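Long-range contact in glycosylation Associate Protein 2 (Streptococcus agalactiae serotype V, PDB 6OYC), which probably takes part, as a component of the accessory Sec system, in the glycosylation and export of a serine-rich surface adhesin: residues Ile119-Phe127 with Phe180-Leu188. Numbering follows the deposited sequence.
Sequences IRQFYKGLF and FSSDFYNEL
Lys124 and Phe184 bring their backbones together, CA to CA 4.1 Å, where the C-terminal part of helix 115-125 meets the loop that carries the chain from strand 168-180 of one antiparallel sheet to strand 185-195 of another. The helix follows a five-stranded parallel sheet and this loop belongs to the beta-rich part of the chain, making this an interface between two parts of the fold; helix segment 119-125 and strand segment 185-188 run at 82° to each other. Two CA-H...O contacts knit the backbones: Lys124 CA approaches Asp183 O at 3.4 Å, and Phe184 CA approaches Lys124 O at 3.1 Å. The loop has its own brace, an ST turn in which Ser181 OG accepts from Asp183 N.

Lys124 runs extended along this loop, CG anti to the carbonyl carbon (chi1 -69°), which carries NZ to a weak hydrogen bond with Ser182 O. Its stronger partners are Glu233 and Asp235; Glu233 also pairs with Arg120, consistent with a shared charge cluster. On the chain's flank, Lys124 CB lies 3.6 Å from Tyr185 CE1, obliquely to the ring, whose hydroxyl end reaches the helix beside Arg120 CG. Phe127 and Phe184 are likewise oblique, planes at 45° and centroids 5.0 Å apart, with Phe184 CB 3.5 Å from Phe127 CE1. One water accepts from Lys124 NZ at 3.0 Å and lies 2.7 Å from Phe184 O.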
# COMPACT_ATOMS: atom_id res chain seq x y z
N ILE B 119 -23.51 5.33 0.72
CA ILE B 119 -23.73 5.54 2.14
C ILE B 119 -22.99 4.48 2.96
O ILE B 119 -22.31 4.79 3.94
CB ILE B 119 -25.24 5.54 2.45
CG1 ILE B 119 -25.87 6.80 1.86
CG2 ILE B 119 -25.50 5.38 3.97
CD1 ILE B 119 -27.32 6.66 1.55
N ARG B 120 -23.12 3.21 2.56
CA ARG B 120 -22.44 2.13 3.28
C ARG B 120 -20.93 2.30 3.22
O ARG B 120 -20.23 2.07 4.22
CB ARG B 120 -22.86 0.78 2.68
CG ARG B 120 -22.60 -0.42 3.56
CD ARG B 120 -23.46 -0.35 4.81
NE ARG B 120 -23.38 -1.53 5.66
CZ ARG B 120 -23.88 -1.58 6.90
NH1 ARG B 120 -24.49 -0.51 7.41
NH2 ARG B 120 -23.78 -2.69 7.62
N GLN B 121 -20.40 2.68 2.06
CA GLN B 121 -18.96 2.91 1.91
C GLN B 121 -18.48 4.06 2.80
O GLN B 121 -17.42 3.98 3.42
CB GLN B 121 -18.61 3.20 0.45
CG GLN B 121 -18.79 2.03 -0.49
CD GLN B 121 -18.61 2.44 -1.96
OE1 GLN B 121 -19.22 3.40 -2.42
NE2 GLN B 121 -17.77 1.73 -2.67
N PHE B 122 -19.23 5.16 2.82
CA PHE B 122 -18.94 6.22 3.79
C PHE B 122 -18.89 5.64 5.21
O PHE B 122 -17.90 5.80 5.94
CB PHE B 122 -20.00 7.33 3.70
CG PHE B 122 -19.85 8.25 2.52
CD1 PHE B 122 -18.78 8.13 1.64
CD2 PHE B 122 -20.79 9.26 2.30
CE1 PHE B 122 -18.64 9.02 0.55
CE2 PHE B 122 -20.67 10.14 1.22
CZ PHE B 122 -19.60 10.02 0.34
N TYR B 123 -19.96 4.93 5.59
CA TYR B 123 -20.11 4.44 6.96
C TYR B 123 -18.92 3.59 7.39
O TYR B 123 -18.46 3.69 8.53
CB TYR B 123 -21.40 3.64 7.08
CG TYR B 123 -21.84 3.43 8.52
CD1 TYR B 123 -21.93 4.51 9.39
CD2 TYR B 123 -22.17 2.16 9.00
CE1 TYR B 123 -22.34 4.34 10.69
CE2 TYR B 123 -22.59 1.99 10.32
CZ TYR B 123 -22.66 3.10 11.15
OH TYR B 123 -23.05 2.97 12.45
N LYS B 124 -18.38 2.77 6.50
CA LYS B 124 -17.37 1.81 6.94
C LYS B 124 -16.03 1.99 6.26
O LYS B 124 -15.11 1.20 6.53
CB LYS B 124 -17.90 0.38 6.76
CG LYS B 124 -19.06 0.08 7.74
CD LYS B 124 -19.20 -1.41 8.05
CE LYS B 124 -20.36 -1.67 9.03
NZ LYS B 124 -20.59 -3.14 9.27
N GLY B 125 -15.86 3.04 5.44
CA GLY B 125 -14.66 3.17 4.64
C GLY B 125 -13.87 4.45 4.82
O GLY B 125 -12.88 4.65 4.12
N LEU B 126 -14.29 5.32 5.75
CA LEU B 126 -13.69 6.65 5.90
C LEU B 126 -12.87 6.77 7.18
O LEU B 126 -12.57 7.88 7.63
CB LEU B 126 -14.78 7.72 5.85
CG LEU B 126 -15.47 7.94 4.48
CD1 LEU B 126 -16.63 8.95 4.53
CD2 LEU B 126 -14.45 8.36 3.43
N PHE B 127 -12.50 5.65 7.79
CA PHE B 127 -11.72 5.69 9.02
C PHE B 127 -10.32 6.23 8.74
O PHE B 127 -9.79 6.14 7.63
CB PHE B 127 -11.64 4.28 9.66
CG PHE B 127 -11.07 3.21 8.73
CD1 PHE B 127 -11.91 2.50 7.87
CD2 PHE B 127 -9.70 2.93 8.71
CE1 PHE B 127 -11.40 1.52 7.01
CE2 PHE B 127 -9.17 1.97 7.84
CZ PHE B 127 -10.03 1.26 6.99
N PHE B 180 -12.40 -9.34 13.72
CA PHE B 180 -13.39 -8.89 12.77
C PHE B 180 -14.09 -7.68 13.35
O PHE B 180 -14.70 -7.76 14.43
CB PHE B 180 -14.39 -10.01 12.48
CG PHE B 180 -15.41 -9.66 11.43
CD1 PHE B 180 -16.54 -8.92 11.77
CD2 PHE B 180 -15.25 -10.08 10.12
CE1 PHE B 180 -17.48 -8.61 10.82
CE2 PHE B 180 -16.19 -9.78 9.16
CZ PHE B 180 -17.31 -9.04 9.51
N SER B 181 -14.02 -6.56 12.65
CA SER B 181 -14.59 -5.32 13.14
C SER B 181 -15.99 -5.12 12.58
O SER B 181 -16.30 -5.51 11.45
CB SER B 181 -13.70 -4.14 12.74
OG SER B 181 -14.33 -2.89 13.01
N SER B 182 -16.84 -4.50 13.38
CA SER B 182 -18.14 -4.07 12.90
C SER B 182 -18.11 -2.67 12.31
O SER B 182 -19.12 -2.23 11.74
CB SER B 182 -19.17 -4.14 14.04
OG SER B 182 -18.63 -3.54 15.20
N ASP B 183 -16.98 -1.96 12.38
CA ASP B 183 -16.93 -0.55 12.00
C ASP B 183 -16.32 -0.29 10.63
O ASP B 183 -16.51 0.82 10.10
CB ASP B 183 -16.17 0.24 13.05
CG ASP B 183 -16.85 0.20 14.39
OD1 ASP B 183 -18.09 0.38 14.45
OD2 ASP B 183 -16.15 -0.03 15.37
N PHE B 184 -15.60 -1.25 10.03
CA PHE B 184 -15.08 -1.10 8.68
C PHE B 184 -15.17 -2.43 7.96
O PHE B 184 -15.59 -3.45 8.53
CB PHE B 184 -13.64 -0.56 8.68
CG PHE B 184 -12.75 -1.15 9.75
CD1 PHE B 184 -12.21 -2.42 9.60
CD2 PHE B 184 -12.43 -0.42 10.89
CE1 PHE B 184 -11.36 -2.96 10.58
CE2 PHE B 184 -11.60 -0.95 11.86
CZ PHE B 184 -11.06 -2.22 11.70
N TYR B 185 -14.80 -2.43 6.68
CA TYR B 185 -14.73 -3.67 5.92
C TYR B 185 -13.55 -4.50 6.41
O TYR B 185 -12.51 -3.96 6.81
CB TYR B 185 -14.59 -3.39 4.43
CG TYR B 185 -15.78 -2.68 3.86
CD1 TYR B 185 -15.87 -1.29 3.89
CD2 TYR B 185 -16.83 -3.40 3.31
CE1 TYR B 185 -16.99 -0.64 3.38
CE2 TYR B 185 -17.94 -2.77 2.80
CZ TYR B 185 -18.02 -1.39 2.83
OH TYR B 185 -19.12 -0.76 2.30
N ASN B 186 -13.73 -5.81 6.38
CA ASN B 186 -12.68 -6.75 6.76
C ASN B 186 -12.21 -7.43 5.49
O ASN B 186 -12.95 -8.22 4.89
CB ASN B 186 -13.18 -7.76 7.79
CG ASN B 186 -13.65 -7.09 9.06
OD1 ASN B 186 -12.86 -6.85 9.97
ND2 ASN B 186 -14.93 -6.73 9.11
N GLU B 187 -10.99 -7.10 5.08
CA GLU B 187 -10.43 -7.61 3.85
C GLU B 187 -9.64 -8.87 4.12
O GLU B 187 -8.89 -8.95 5.09
CB GLU B 187 -9.53 -6.56 3.19
CG GLU B 187 -10.29 -5.51 2.43
CD GLU B 187 -9.39 -4.52 1.68
OE1 GLU B 187 -8.16 -4.49 1.91
OE2 GLU B 187 -9.93 -3.76 0.84
N LEU B 188 -9.79 -9.85 3.24
CA LEU B 188 -8.98 -11.04 3.23
C LEU B 188 -8.43 -11.22 1.82
O LEU B 188 -9.15 -10.95 0.85
CB LEU B 188 -9.80 -12.28 3.64
CG LEU B 188 -10.49 -12.16 5.00
CD1 LEU B 188 -11.53 -13.26 5.20
CD2 LEU B 188 -9.45 -12.21 6.10
O HOH W 1 -17.94 -4.47 9.50